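Local coordinates for replication initiator protein (Staphylococcus aureus subsp. aureus, PDB 4PTA) that probably initiates replication of staphylococcal multiresistance plasmids by binding and assembling on their replication origin, at residues A[8-11]-A[12-16]; A[31-34]-A[35-38]; A[118-121]-A[122-126]. All blocks are in the same frame, centred on the assembly; numbering follows the deposited sequence.

Contact 1 of 3, residues A[8-11]-A[12-16]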
loop_
_atom_site.group_PDB
_atom_site.type_symbol
_atom_site.label_atom_id
_atom_site.label_comp_id
_atom_site.label_asym_id
_atom_site.label_seq_id
_atom_site.Cartn_x
_atom_site.Cartn_y
_atom_site.Cartn_z
ATOM N N VAL A 8 -4.045 13.072 12.361
ATOM C CA VAL A 8 -4.873 11.897 12.599
ATOM C C VAL A 8 -5.989 11.815 11.560
ATOM O O VAL A 8 -6.468 10.733 11.224
ATOM C CB VAL A 8 -5.482 11.916 14.020
ATOM C CG1 VAL A 8 -6.283 13.184 14.242
ATOM C CG2 VAL A 8 -6.342 10.683 14.257
ATOM N N GLU A 9 -6.382 12.976 11.046
ATOM C CA GLU A 9 -7.448 13.074 10.060
ATOM C C GLU A 9 -6.982 12.581 8.693
ATOM O O GLU A 9 -7.662 11.782 8.045
ATOM C CB GLU A 9 -7.925 14.521 9.965
ATOM C CG GLU A 9 -9.161 14.728 9.121
ATOM C CD GLU A 9 -9.829 16.056 9.411
ATOM O OE1 GLU A 9 -10.617 16.526 8.567
ATOM O OE2 GLU A 9 -9.565 16.629 10.491
ATOM N N GLU A 10 -5.820 13.064 8.261
ATOM C CA GLU A 10 -5.232 12.642 6.998
ATOM C C GLU A 10 -4.915 11.156 7.062
ATOM O O GLU A 10 -4.959 10.455 6.053
ATOM C CB GLU A 10 -3.960 13.447 6.708
ATOM C CG GLU A 10 -3.214 13.023 5.451
ATOM C CD GLU A 10 -3.985 13.333 4.179
ATOM O OE1 GLU A 10 -4.923 14.160 4.233
ATOM O OE2 GLU A 10 -3.655 12.749 3.123
ATOM N N ASN A 11 -4.605 10.683 8.264
ATOM C CA ASN A 11 -4.291 9.279 8.486
ATOM C C ASN A 11 -5.506 8.367 8.319
ATOM O O ASN A 11 -5.401 7.282 7.751
ATOM C CB ASN A 11 -3.669 9.082 9.873
ATOM C CG ASN A 11 -3.085 7.695 10.060
ATOM O OD1 ASN A 11 -3.817 6.716 10.205
ATOM N ND2 ASN A 11 -1.761 7.604 10.068
ATOM N N TYR A 12 -6.657 8.803 8.818
ATOM C CA TYR A 12 -7.877 8.014 8.682
ATOM C C TYR A 12 -8.473 8.157 7.288
ATOM O O TYR A 12 -9.207 7.288 6.818
ATOM C CB TYR A 12 -8.890 8.369 9.774
ATOM C CG TYR A 12 -8.610 7.638 11.064
ATOM C CD1 TYR A 12 -7.670 8.115 11.967
ATOM C CD2 TYR A 12 -9.263 6.449 11.363
ATOM C CE1 TYR A 12 -7.397 7.438 13.138
ATOM C CE2 TYR A 12 -8.997 5.763 12.531
ATOM C CZ TYR A 12 -8.064 6.261 13.417
ATOM O OH TYR A 12 -7.799 5.579 14.583
ATOM N N LYS A 13 -8.123 9.253 6.624
ATOM C CA LYS A 13 -8.575 9.525 5.268
ATOM C C LYS A 13 -7.826 8.653 4.260
ATOM O O LYS A 13 -8.278 8.469 3.131
ATOM C CB LYS A 13 -8.363 11.006 4.950
ATOM C CG LYS A 13 -9.008 11.489 3.665
ATOM C CD LYS A 13 -8.869 12.999 3.531
ATOM C CE LYS A 13 -9.442 13.709 4.753
ATOM N NZ LYS A 13 -9.348 15.187 4.645
ATOM N N GLU A 14 -6.685 8.112 4.679
ATOM C CA GLU A 14 -5.863 7.277 3.809
ATOM C C GLU A 14 -5.983 5.794 4.148
ATOM O O GLU A 14 -5.072 5.011 3.866
ATOM C CB GLU A 14 -4.396 7.697 3.883
ATOM C CG GLU A 14 -4.100 9.072 3.304
ATOM C CD GLU A 14 -2.642 9.466 3.480
ATOM O OE1 GLU A 14 -1.833 8.600 3.883
ATOM O OE2 GLU A 14 -2.305 10.640 3.221
ATOM N N ARG A 15 -7.102 5.405 4.749
ATOM C CA ARG A 15 -7.342 3.999 5.039
ATOM C C ARG A 15 -8.360 3.428 4.054
ATOM O O ARG A 15 -9.455 3.958 3.905
ATOM C CB ARG A 15 -7.789 3.811 6.488
ATOM C CG ARG A 15 -6.772 4.331 7.507
ATOM C CD ARG A 15 -7.184 4.014 8.938
ATOM N NE ARG A 15 -6.281 4.632 9.905
ATOM C CZ ARG A 15 -6.209 4.295 11.189
ATOM N NH1 ARG A 15 -6.982 3.335 11.672
ATOM N NH2 ARG A 15 -5.355 4.913 11.992
ATOM N N PHE A 16 -7.978 2.361 3.364
ATOM C CA PHE A 16 -8.810 1.790 2.316
ATOM C C PHE A 16 -8.987 0.291 2.503
ATOM O O PHE A 16 -8.112 -0.387 3.042
ATOM C CB PHE A 16 -8.184 2.056 0.943
ATOM C CG PHE A 16 -7.714 3.469 0.750
ATOM C CD1 PHE A 16 -6.447 3.855 1.161
ATOM C CD2 PHE A 16 -8.534 4.412 0.150
ATOM C CE1 PHE A 16 -6.011 5.155 0.982
ATOM C CE2 PHE A 16 -8.103 5.714 -0.030
ATOM C CZ PHE A 16 -6.839 6.086 0.391
#
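R15 reaches back one helical turn and takes hold of the amide of N11, a compact example of how a residue just past the end of a short helix can be tied to the turn before it. Two nitrogens on the same flank of the guanidinium converge on one acceptor: NH2 of R15 lies 3.0 Å from OD1 of N11, and NE of R15 lies 3.2 Å from that same OD1. The oxygen sits in the guanidinium plane, whereas the amide itself is turned 72° from it. With CG of N11 opposite its backbone nitrogen (chi1 -169°), the amide is carried to the side where the arginine arrives, and the two bonds restrict the rotation of the guanidinium. Its remaining terminal nitrogen, NH1, makes a salt bridge with E127 of the second subunit.

One face of the Y12 ring lies against the guanidinium, with CZ of R15 3.4 Å above the ring plane and displaced toward the rim. The phenol of Y12 is hydrogen-bonded through OH to D124 of the second subunit. At the ring's edge, in plane, is the carbonyl oxygen of V8, which also accepts from the backbone N of Y12. CG2 of V8 packs 3.6 Å from CE1 of Y12, somewhat off the ring plane. On another side of the helix, K13 N donates to O of E9 at 2.9 Å, and the E9 carboxylate stays beyond salt-bridge range of the lysine, whose NZ is hydrogen-bonded to Q4 of the fourth subunit.

Backbone bonds one turn apart form helix 8-13, and the grip of R15 on N11 ties the residues that follow to its last turn. F16 then enters a strand that continues as an antiparallel ladder into the second subunit, consistent with an N-terminal arm that takes part in oligomerisation.

Contact 2 of 3, residues A[31-34]-A[35-38]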
loop_
_atom_site.group_PDB
_atom_site.type_symbol
_atom_site.label_atom_id
_atom_site.label_comp_id
_atom_site.label_asym_id
_atom_site.label_seq_id
_atom_site.Cartn_x
_atom_site.Cartn_y
_atom_site.Cartn_z
ATOM N N ASP A 31 -19.075 -11.634 -12.470
ATOM C CA ASP A 31 -20.449 -12.032 -12.202
ATOM C C ASP A 31 -20.903 -11.632 -10.797
ATOM O O ASP A 31 -22.051 -11.244 -10.600
ATOM C CB ASP A 31 -20.584 -13.546 -12.382
ATOM C CG ASP A 31 -22.019 -13.986 -12.573
ATOM O OD1 ASP A 31 -22.766 -14.042 -11.573
ATOM O OD2 ASP A 31 -22.398 -14.280 -13.726
ATOM N N LEU A 32 -19.996 -11.733 -9.829
ATOM C CA LEU A 32 -20.307 -11.466 -8.421
ATOM C C LEU A 32 -21.036 -10.147 -8.196
ATOM O O LEU A 32 -20.751 -9.142 -8.850
ATOM C CB LEU A 32 -19.030 -11.468 -7.575
ATOM C CG LEU A 32 -18.286 -12.785 -7.352
ATOM C CD1 LEU A 32 -16.923 -12.507 -6.747
ATOM C CD2 LEU A 32 -19.090 -13.730 -6.466
ATOM N N SER A 33 -21.971 -10.155 -7.252
ATOM C CA SER A 33 -22.635 -8.930 -6.833
ATOM C C SER A 33 -21.638 -8.036 -6.109
ATOM O O SER A 33 -20.757 -8.521 -5.398
ATOM C CB SER A 33 -23.802 -9.244 -5.898
ATOM O OG SER A 33 -23.332 -9.630 -4.618
ATOM N N ASN A 34 -21.785 -6.729 -6.287
ATOM C CA ASN A 34 -20.933 -5.770 -5.599
ATOM C C ASN A 34 -20.909 -5.993 -4.084
ATOM O O ASN A 34 -19.901 -5.739 -3.428
ATOM C CB ASN A 34 -21.364 -4.340 -5.932
ATOM C CG ASN A 34 -21.118 -3.981 -7.384
ATOM O OD1 ASN A 34 -20.227 -4.536 -8.031
ATOM N ND2 ASN A 34 -21.902 -3.042 -7.903
ATOM N N ASP A 35 -22.013 -6.480 -3.531
ATOM C CA ASP A 35 -22.072 -6.753 -2.099
ATOM C C ASP A 35 -21.035 -7.805 -1.703
ATOM O O ASP A 35 -20.442 -7.729 -0.632
ATOM C CB ASP A 35 -23.470 -7.219 -1.679
ATOM C CG ASP A 35 -24.557 -6.214 -2.026
ATOM O OD1 ASP A 35 -24.406 -5.019 -1.692
ATOM O OD2 ASP A 35 -25.568 -6.626 -2.637
ATOM N N ALA A 36 -20.827 -8.792 -2.569
ATOM C CA ALA A 36 -19.878 -9.869 -2.292
ATOM C C ALA A 36 -18.435 -9.440 -2.571
ATOM O O ALA A 36 -17.522 -9.792 -1.824
ATOM C CB ALA A 36 -20.233 -11.114 -3.089
ATOM N N LYS A 37 -18.234 -8.683 -3.647
ATOM C CA LYS A 37 -16.929 -8.114 -3.939
ATOM C C LYS A 37 -16.454 -7.244 -2.781
ATOM O O LYS A 37 -15.333 -7.397 -2.298
ATOM C CB LYS A 37 -16.973 -7.290 -5.219
ATOM C CG LYS A 37 -17.428 -8.058 -6.427
ATOM C CD LYS A 37 -17.246 -7.228 -7.677
ATOM C CE LYS A 37 -17.557 -8.041 -8.922
ATOM N NZ LYS A 37 -17.371 -7.225 -10.149
ATOM N N ILE A 38 -17.311 -6.331 -2.332
ATOM C CA ILE A 38 -16.960 -5.460 -1.217
ATOM C C ILE A 38 -16.812 -6.255 0.076
ATOM O O ILE A 38 -15.939 -5.964 0.891
ATOM C CB ILE A 38 -17.992 -4.333 -1.020
ATOM C CG1 ILE A 38 -17.936 -3.350 -2.189
ATOM C CG2 ILE A 38 -17.741 -3.611 0.297
ATOM C CD1 ILE A 38 -19.182 -2.507 -2.336
#
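D35, in the first turn of helix 34-44, has its CB 3.8 Å from OG of S33, the side chain that precedes the helix. Next in line, A36 meets the same serine twice. Its backbone N donates to O of S33 at 2.8 Å, and more weakly to OG of S33 at 3.3 Å. The hydroxyl is placed for this by a chi1 of 74°, which sets OG between the backbone N and the carbonyl carbon; OG is also hydrogen-bonded to E88 on helix 79-91. The methyl of A36 turns to the same helix, touching E88 and L89.

K37 continues the walk, its N also donating to O of S33, 3.1 Å away. Its extended side chain runs back along the preceding loop: CG of K37 lies 3.9 Å from CB of L32, and CE of K37 comes 3.4 Å from O of L32. The ammonium goes on to the carbonyl oxygen of F23, and the lysine also makes a cation-pi contact with F24. I38 closes the sequence by donating from N to O of N34 at 2.9 Å, its side chain packing against N34 of the second subunit.

This is a serine N-cap, with S33 immediately before the helix and its OG accepting, weakly, from the amide three residues on, within a domain that sequence assigns to the helix-turn-helix clan.

Contact 3 of 3, residues A[118-121]-A[122-126]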
loop_
_atom_site.group_PDB
_atom_site.type_symbol
_atom_site.label_atom_id
_atom_site.label_comp_id
_atom_site.label_asym_id
_atom_site.label_seq_id
_atom_site.Cartn_x
_atom_site.Cartn_y
_atom_site.Cartn_z
ATOM N N ASN A 118 -5.114 -13.871 -19.473
ATOM C CA ASN A 118 -6.082 -12.893 -19.951
ATOM C C ASN A 118 -6.350 -11.819 -18.907
ATOM O O ASN A 118 -6.421 -10.637 -19.235
ATOM C CB ASN A 118 -7.388 -13.567 -20.378
ATOM C CG ASN A 118 -8.326 -12.613 -21.101
ATOM O OD1 ASN A 118 -8.122 -12.291 -22.274
ATOM N ND2 ASN A 118 -9.359 -12.153 -20.401
ATOM N N ASP A 119 -6.493 -12.232 -17.649
ATOM C CA ASP A 119 -6.629 -11.281 -16.553
ATOM C C ASP A 119 -5.495 -10.266 -16.616
ATOM O O ASP A 119 -5.723 -9.059 -16.576
ATOM C CB ASP A 119 -6.617 -11.999 -15.203
ATOM C CG ASP A 119 -7.887 -12.784 -14.951
ATOM O OD1 ASP A 119 -8.973 -12.271 -15.288
ATOM O OD2 ASP A 119 -7.800 -13.910 -14.416
ATOM N N ILE A 120 -4.270 -10.771 -16.718
ATOM C CA ILE A 120 -3.103 -9.917 -16.865
ATOM C C ILE A 120 -3.294 -8.929 -18.018
ATOM O O ILE A 120 -3.226 -7.715 -17.821
ATOM C CB ILE A 120 -1.826 -10.758 -17.066
ATOM C CG1 ILE A 120 -1.541 -11.579 -15.805
ATOM C CG2 ILE A 120 -0.641 -9.866 -17.422
ATOM C CD1 ILE A 120 -0.483 -12.654 -15.983
ATOM N N TYR A 121 -3.552 -9.454 -19.213
ATOM C CA TYR A 121 -3.784 -8.618 -20.387
ATOM C C TYR A 121 -4.852 -7.557 -20.124
ATOM O O TYR A 121 -4.633 -6.365 -20.352
ATOM C CB TYR A 121 -4.177 -9.484 -21.583
ATOM C CG TYR A 121 -4.646 -8.695 -22.785
ATOM C CD1 TYR A 121 -3.772 -7.876 -23.486
ATOM C CD2 TYR A 121 -5.962 -8.777 -23.224
ATOM C CE1 TYR A 121 -4.195 -7.155 -24.587
ATOM C CE2 TYR A 121 -6.394 -8.060 -24.324
ATOM C CZ TYR A 121 -5.506 -7.250 -25.002
ATOM O OH TYR A 121 -5.930 -6.532 -26.098
ATOM N N GLU A 122 -6.006 -8.004 -19.638
ATOM C CA GLU A 122 -7.102 -7.112 -19.284
ATOM C C GLU A 122 -6.705 -6.085 -18.224
ATOM O O GLU A 122 -6.984 -4.893 -18.373
ATOM C CB GLU A 122 -8.309 -7.919 -18.807
ATOM C CG GLU A 122 -9.154 -8.452 -19.939
ATOM C CD GLU A 122 -9.646 -7.343 -20.844
ATOM O OE1 GLU A 122 -10.292 -6.400 -20.336
ATOM O OE2 GLU A 122 -9.374 -7.407 -22.060
ATOM N N ILE A 123 -6.060 -6.548 -17.157
ATOM C CA ILE A 123 -5.640 -5.658 -16.079
ATOM C C ILE A 123 -4.685 -4.575 -16.584
ATOM O O ILE A 123 -4.677 -3.458 -16.070
ATOM C CB ILE A 123 -5.011 -6.433 -14.900
ATOM C CG1 ILE A 123 -6.071 -7.288 -14.199
ATOM C CG2 ILE A 123 -4.383 -5.475 -13.900
ATOM C CD1 ILE A 123 -5.529 -8.133 -13.067
ATOM N N ASP A 124 -3.889 -4.904 -17.597
ATOM C CA ASP A 124 -3.032 -3.909 -18.235
ATOM C C ASP A 124 -3.879 -2.869 -18.957
ATOM O O ASP A 124 -3.664 -1.667 -18.814
ATOM C CB ASP A 124 -2.072 -4.561 -19.231
ATOM C CG ASP A 124 -1.005 -5.399 -18.558
ATOM O OD1 ASP A 124 -0.113 -4.817 -17.906
ATOM O OD2 ASP A 124 -1.048 -6.638 -18.697
ATOM N N LYS A 125 -4.840 -3.340 -19.740
ATOM C CA LYS A 125 -5.703 -2.444 -20.491
ATOM C C LYS A 125 -6.494 -1.549 -19.536
ATOM O O LYS A 125 -6.714 -0.370 -19.813
ATOM C CB LYS A 125 -6.640 -3.241 -21.405
ATOM C CG LYS A 125 -6.757 -2.695 -22.829
ATOM C CD LYS A 125 -5.566 -3.080 -23.711
ATOM C CE LYS A 125 -4.290 -2.342 -23.326
ATOM N NZ LYS A 125 -4.470 -0.862 -23.321
ATOM N N ALA A 126 -6.893 -2.118 -18.403
ATOM C CA ALA A 126 -7.672 -1.396 -17.404
ATOM C C ALA A 126 -6.842 -0.361 -16.644
ATOM O O ALA A 126 -7.386 0.594 -16.092
ATOM C CB ALA A 126 -8.316 -2.376 -16.434
#
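D124 leans back over the turn that carries I120 and Y121, and its side chain illustrates a short acidic residue folded back along its own helix while it reaches an interface. Its CB sits 3.3 Å from O of Y121. From there CG lies opposite the residue's own carbonyl carbon (chi1 -70°), which tips the carboxylate toward the N-terminal end of the helix and brings CG of D124 3.3 Å from O of I120. At the tip the two oxygens part company. OD2 of D124 lies 2.6 Å from O of I120 and passes alongside the isoleucine, 3.5 Å from CG2 of I120, while OD1 is hydrogen-bonded to the phenol of Y12 of the second subunit. The backbone N of D124 donates to O of I120 at 2.9 Å.

The same spacing governs the adjoining turn. E122 N donates to O of N118 at 2.7 Å, and the two side chains also run side by side, ND2 of N118 lying 3.7 Å from CG of E122, with the amide and carboxylate planes 25° apart.

Among its neighbours, helix 117-127 is held at its beginning by D119, which bonds N26 and the backbone N of T116, and E122 and I123 touch T25 in a nearby loop. I120 and I123 pack on Y12 of the second subunit, whose helix 8-13 lies against this face.

Separate within one chain, contacts 1 and 3 are brought together by assembly, while contact 2 meets its own counterpart, N34 and I38, in the second subunit. Contacts 1 and 3 have centres 30 Å apart and nearest atoms about 17 Å apart, yet they are complementary: the helix of contact 1 in one copy docks on the helix of contact 3 in another. Contact 2 belongs to the body of the chain, its centre about 10 Å from the centre of the chain, with its nearest atoms about 9 Å from contact 1 and about 11 Å from contact 3. The three thus illustrate a terminal arm, a domain helix start and a C-terminal helix, all local in sequence but sharing a subunit boundary.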